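Major capsid protein (Paramecium bursaria Chlorella virus 1, PDB 5TIP) self-assembles as trimers into the large icosahedral, glycosylated capsid of a chlorella virus. Local coordinates at residues Arg113-Arg125 / Pro338-Leu352. Numbering follows the deposited sequence.
Sequences RTYDALFRMNDDR and PYQSIGGVTPAGVYL
The guanidinium of Arg-125 turns its edge to the carbonyl O of Val-345, with NH2 giving the short bond (2.7 Å, 161° at the hydrogen) and NH1 a weak second one. The pair illustrates how the two jelly rolls of a double jelly-roll capsid protein are joined: helices 109-119 and 122-132 come from the N-terminal half of the chain, helix 330-341 and strand 350-354 from the C-terminal half. NH1 also donates to Asp-116 O at 3.1 Å, in the guanidinium plane and on a lone pair of that carbonyl, and weakly to Ala-117 O. One flat group thus ties the carbonyls of Asp-116 and Ala-117, in helix 109-119, to the opposing loop, while Met-121 CA lies over one of its faces, toward the rim.

Apolar side chains make up much of the rest. With CG anti to its carbonyl carbon (chi1 -81°), Leu-118 sets CG against Val-350 CG1 (3.7 Å) and CD2 beside Thr-346. Ala-117 CB meets the ring of Pro-347, and Ile-342 CD1 touches Phe-119 CE1 (3.7 Å), the two side chains crossing at about a right angle. Arg-120 bonds through NH2 to Tyr-339 OH of a neighbouring subunit. Water 1 donates to Leu-118 O at 2.9 Å and also bonds Thr-346 OG1, at 2.7 Å.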
loop_
_atom_site.group_PDB
_atom_site.type_symbol
_atom_site.label_atom_id
_atom_site.label_comp_id
_atom_site.label_asym_id
_atom_site.label_seq_id
_atom_site.Cartn_x
_atom_site.Cartn_y
_atom_site.Cartn_z
ATOM N N ARG A 113 9.046 6.212 17.206
ATOM C CA ARG A 113 7.607 6.048 17.384
ATOM C C ARG A 113 6.834 7.041 16.523
ATOM O O ARG A 113 5.807 6.690 15.932
ATOM C CB ARG A 113 7.238 6.215 18.858
ATOM C CG ARG A 113 5.791 5.868 19.193
ATOM C CD ARG A 113 5.624 4.399 19.568
ATOM N NE ARG A 113 6.091 3.506 18.512
ATOM C CZ ARG A 113 5.365 3.153 17.459
ATOM N NH1 ARG A 113 4.128 3.615 17.319
ATOM N NH2 ARG A 113 5.872 2.342 16.542
ATOM N N THR A 114 7.316 8.285 16.444
ATOM C CA THR A 114 6.643 9.297 15.636
ATOM C C THR A 114 6.805 9.016 14.146
ATOM O O THR A 114 5.849 9.158 13.374
ATOM C CB THR A 114 7.186 10.685 15.980
ATOM O OG1 THR A 114 6.905 10.981 17.353
ATOM C CG2 THR A 114 6.550 11.753 15.099
ATOM N N TYR A 115 8.007 8.612 13.727
ATOM C CA TYR A 115 8.230 8.278 12.324
ATOM C C TYR A 115 7.347 7.117 11.888
ATOM O O TYR A 115 6.806 7.122 10.775
ATOM C CB TYR A 115 9.705 7.948 12.095
ATOM C CG TYR A 115 10.020 7.454 10.703
ATOM C CD1 TYR A 115 10.298 8.344 9.677
ATOM C CD2 TYR A 115 10.046 6.096 10.415
ATOM C CE1 TYR A 115 10.587 7.899 8.405
ATOM C CE2 TYR A 115 10.333 5.640 9.145
ATOM C CZ TYR A 115 10.603 6.546 8.143
ATOM O OH TYR A 115 10.893 6.102 6.873
ATOM N N ASP A 116 7.191 6.112 12.750
ATOM C CA ASP A 116 6.364 4.961 12.407
ATOM C C ASP A 116 4.899 5.356 12.261
ATOM O O ASP A 116 4.195 4.838 11.386
ATOM C CB ASP A 116 6.530 3.871 13.467
ATOM C CG ASP A 116 5.807 2.589 13.107
ATOM O OD1 ASP A 116 6.106 2.016 12.039
ATOM O OD2 ASP A 116 4.942 2.151 13.893
ATOM N N ALA A 117 4.425 6.276 13.103
ATOM C CA ALA A 117 3.023 6.677 13.051
ATOM C C ALA A 117 2.709 7.509 11.815
ATOM O O ALA A 117 1.565 7.513 11.348
ATOM C CB ALA A 117 2.655 7.455 14.314
ATOM N N LEU A 118 3.698 8.214 11.271
ATOM C CA LEU A 118 3.472 9.121 10.152
ATOM C C LEU A 118 3.869 8.540 8.801
ATOM O O LEU A 118 3.121 8.690 7.831
ATOM C CB LEU A 118 4.234 10.433 10.374
ATOM C CG LEU A 118 3.595 11.474 11.293
ATOM C CD1 LEU A 118 4.562 12.617 11.532
ATOM C CD2 LEU A 118 2.295 11.993 10.697
ATOM N N PHE A 119 5.024 7.883 8.705
ATOM C CA PHE A 119 5.616 7.569 7.412
ATOM C C PHE A 119 5.662 6.080 7.092
ATOM O O PHE A 119 6.064 5.716 5.982
ATOM C CB PHE A 119 7.021 8.172 7.331
ATOM C CG PHE A 119 7.029 9.667 7.440
ATOM C CD1 PHE A 119 6.651 10.451 6.364
ATOM C CD2 PHE A 119 7.387 10.289 8.625
ATOM C CE1 PHE A 119 6.643 11.827 6.461
ATOM C CE2 PHE A 119 7.381 11.666 8.728
ATOM C CZ PHE A 119 7.007 12.436 7.645
ATOM N N ARG A 120 5.276 5.213 8.017
ATOM C CA ARG A 120 5.035 3.818 7.684
ATOM C C ARG A 120 3.536 3.571 7.588
ATOM O O ARG A 120 2.724 4.296 8.166
ATOM C CB ARG A 120 5.670 2.879 8.711
ATOM C CG ARG A 120 7.166 2.693 8.511
ATOM C CD ARG A 120 7.675 1.440 9.206
ATOM N NE ARG A 120 9.133 1.410 9.264
ATOM C CZ ARG A 120 9.851 1.992 10.219
ATOM N NH1 ARG A 120 9.246 2.648 11.198
ATOM N NH2 ARG A 120 11.174 1.920 10.194
ATOM N N MET A 121 3.175 2.535 6.837
ATOM C CA MET A 121 1.769 2.262 6.586
ATOM C C MET A 121 1.607 0.826 6.120
ATOM O O MET A 121 2.563 0.183 5.677
ATOM C CB MET A 121 1.191 3.218 5.537
ATOM C CG MET A 121 1.812 3.049 4.159
ATOM S SD MET A 121 1.246 4.265 2.953
ATOM C CE MET A 121 1.972 5.764 3.610
ATOM N N ASN A 122 0.379 0.336 6.242
ATOM C CA ASN A 122 -0.087 -0.898 5.586
ATOM C C ASN A 122 0.707 -2.084 6.147
ATOM O O ASN A 122 1.037 -2.092 7.343
ATOM C CB ASN A 122 -0.002 -0.717 4.086
ATOM C CG ASN A 122 -0.864 0.421 3.592
ATOM O OD1 ASN A 122 -1.938 0.676 4.135
ATOM N ND2 ASN A 122 -0.402 1.114 2.559
ATOM N N ASP A 123 1.010 -3.090 5.317
ATOM C CA ASP A 123 1.694 -4.290 5.791
ATOM C C ASP A 123 3.130 -4.000 6.206
ATOM O O ASP A 123 3.668 -4.682 7.085
ATOM C CB ASP A 123 1.672 -5.364 4.706
ATOM C CG ASP A 123 0.305 -5.986 4.534
ATOM O OD1 ASP A 123 -0.603 -5.678 5.335
ATOM O OD2 ASP A 123 0.136 -6.774 3.583
ATOM N N ASP A 124 3.759 -2.997 5.587
ATOM C CA ASP A 124 5.107 -2.608 5.977
ATOM C C ASP A 124 5.159 -2.187 7.438
ATOM O O ASP A 124 6.077 -2.577 8.177
ATOM C CB ASP A 124 5.583 -1.473 5.077
ATOM C CG ASP A 124 7.003 -1.067 5.360
ATOM O OD1 ASP A 124 7.881 -1.939 5.473
ATOM O OD2 ASP A 124 7.260 0.138 5.469
ATOM N N ARG A 125 4.124 -1.471 7.864
ATOM C CA ARG A 125 4.007 -1.026 9.244
ATOM C C ARG A 125 3.818 -2.221 10.176
ATOM O O ARG A 125 4.434 -2.282 11.240
ATOM C CB ARG A 125 2.839 -0.049 9.395
ATOM C CG ARG A 125 2.737 0.588 10.771
ATOM C CD ARG A 125 2.428 2.073 10.670
ATOM N NE ARG A 125 1.021 2.320 10.366
ATOM C CZ ARG A 125 0.469 3.527 10.318
ATOM N NH1 ARG A 125 1.203 4.605 10.554
ATOM N NH2 ARG A 125 -0.820 3.658 10.033
ATOM N N PRO A 338 -1.526 14.631 6.662
ATOM C CA PRO A 338 -1.028 13.338 6.164
ATOM C C PRO A 338 -1.745 12.858 4.912
ATOM O O PRO A 338 -1.109 12.255 4.039
ATOM C CB PRO A 338 -1.258 12.395 7.354
ATOM C CG PRO A 338 -1.308 13.289 8.540
ATOM C CD PRO A 338 -2.002 14.517 8.052
ATOM N N TYR A 339 -3.053 13.108 4.790
ATOM C CA TYR A 339 -3.771 12.689 3.589
ATOM C C TYR A 339 -3.217 13.373 2.345
ATOM O O TYR A 339 -3.076 12.741 1.292
ATOM C CB TYR A 339 -5.267 12.983 3.730
ATOM C CG TYR A 339 -6.072 12.689 2.477
ATOM C CD1 TYR A 339 -6.580 11.419 2.232
ATOM C CD2 TYR A 339 -6.322 13.683 1.538
ATOM C CE1 TYR A 339 -7.311 11.149 1.086
ATOM C CE2 TYR A 339 -7.049 13.421 0.392
ATOM C CZ TYR A 339 -7.542 12.153 0.171
ATOM O OH TYR A 339 -8.268 11.889 -0.969
ATOM N N GLN A 340 -2.890 14.661 2.451
ATOM C CA GLN A 340 -2.471 15.430 1.287
ATOM C C GLN A 340 -1.022 15.185 0.888
ATOM O O GLN A 340 -0.667 15.431 -0.269
ATOM C CB GLN A 340 -2.678 16.925 1.541
ATOM C CG GLN A 340 -4.136 17.348 1.598
ATOM C CD GLN A 340 -4.301 18.828 1.875
ATOM O OE1 GLN A 340 -3.396 19.479 2.399
ATOM N NE2 GLN A 340 -5.461 19.369 1.522
ATOM N N SER A 341 -0.180 14.701 1.801
ATOM C CA SER A 341 1.251 14.633 1.539
ATOM C C SER A 341 1.887 13.272 1.788
ATOM O O SER A 341 3.024 13.065 1.350
ATOM C CB SER A 341 1.994 15.683 2.379
ATOM O OG SER A 341 1.826 15.442 3.766
ATOM N N ILE A 342 1.207 12.342 2.458
ATOM C CA ILE A 342 1.764 11.034 2.784
ATOM C C ILE A 342 0.961 9.908 2.142
ATOM O O ILE A 342 1.511 9.073 1.417
ATOM C CB ILE A 342 1.865 10.828 4.313
ATOM C CG1 ILE A 342 2.806 11.862 4.933
ATOM C CG2 ILE A 342 2.345 9.422 4.629
ATOM C CD1 ILE A 342 2.929 11.749 6.439
ATOM N N GLY A 343 -0.343 9.868 2.399
ATOM C CA GLY A 343 -1.187 8.837 1.834
ATOM C C GLY A 343 -1.316 7.585 2.669
ATOM O O GLY A 343 -1.516 6.499 2.112
ATOM N N GLY A 344 -1.201 7.696 3.988
ATOM C CA GLY A 344 -1.418 6.569 4.874
ATOM C C GLY A 344 -2.506 6.871 5.882
ATOM O O GLY A 344 -3.525 7.476 5.538
ATOM N N VAL A 345 -2.306 6.459 7.131
ATOM C CA VAL A 345 -3.201 6.819 8.225
ATOM C C VAL A 345 -2.354 7.045 9.469
ATOM O O VAL A 345 -1.435 6.269 9.755
ATOM C CB VAL A 345 -4.296 5.758 8.470
ATOM C CG1 VAL A 345 -3.711 4.456 8.996
ATOM C CG2 VAL A 345 -5.353 6.297 9.422
ATOM N N THR A 346 -2.633 8.127 10.186
ATOM C CA THR A 346 -1.851 8.513 11.342
ATOM C C THR A 346 -2.711 8.434 12.594
ATOM O O THR A 346 -3.807 9.013 12.623
ATOM C CB THR A 346 -1.294 9.936 11.179
ATOM O OG1 THR A 346 -0.374 9.965 10.082
ATOM C CG2 THR A 346 -0.575 10.376 12.442
ATOM N N PRO A 347 -2.266 7.732 13.634
ATOM C CA PRO A 347 -3.064 7.654 14.861
ATOM C C PRO A 347 -3.215 9.021 15.510
ATOM O O PRO A 347 -2.393 9.920 15.319
ATOM C CB PRO A 347 -2.259 6.697 15.748
ATOM C CG PRO A 347 -0.864 6.779 15.220
ATOM C CD PRO A 347 -1.008 6.975 13.741
ATOM N N ALA A 348 -4.294 9.170 16.273
ATOM C CA ALA A 348 -4.559 10.429 16.951
ATOM C C ALA A 348 -3.424 10.769 17.908
ATOM O O ALA A 348 -2.783 9.888 18.486
ATOM C CB ALA A 348 -5.887 10.359 17.707
ATOM N N GLY A 349 -3.177 12.067 18.072
ATOM C CA GLY A 349 -2.124 12.541 18.937
ATOM C C GLY A 349 -0.808 12.822 18.250
ATOM O O GLY A 349 0.105 13.355 18.893
ATOM N N VAL A 350 -0.678 12.483 16.971
ATOM C CA VAL A 350 0.510 12.782 16.180
ATOM C C VAL A 350 0.110 13.770 15.097
ATOM O O VAL A 350 -0.869 13.546 14.375
ATOM C CB VAL A 350 1.123 11.509 15.570
ATOM C CG1 VAL A 350 2.390 11.849 14.805
ATOM C CG2 VAL A 350 1.410 10.486 16.654
ATOM N N TYR A 351 0.862 14.862 14.984
ATOM C CA TYR A 351 0.496 15.964 14.110
ATOM C C TYR A 351 1.644 16.286 13.165
ATOM O O TYR A 351 2.814 16.049 13.475
ATOM C CB TYR A 351 0.112 17.205 14.919
ATOM C CG TYR A 351 -0.918 16.926 15.990
ATOM C CD1 TYR A 351 -2.275 16.979 15.704
ATOM C CD2 TYR A 351 -0.533 16.599 17.284
ATOM C CE1 TYR A 351 -3.219 16.720 16.677
ATOM C CE2 TYR A 351 -1.470 16.338 18.262
ATOM C CZ TYR A 351 -2.811 16.400 17.953
ATOM O OH TYR A 351 -3.749 16.143 18.925
ATOM N N LEU A 352 1.290 16.836 12.006
ATOM C CA LEU A 352 2.245 17.121 10.948
ATOM C C LEU A 352 1.880 18.424 10.258
ATOM O O LEU A 352 0.701 18.708 10.032
ATOM C CB LEU A 352 2.276 15.983 9.916
ATOM C CG LEU A 352 3.028 16.222 8.604
ATOM C CD1 LEU A 352 4.531 16.089 8.806
ATOM C CD2 LEU A 352 2.537 15.274 7.520
HETATM O O HOH W 1 0.355 9.359 7.523
HETATM O O HOH W 2 0.818 6.058 7.364
#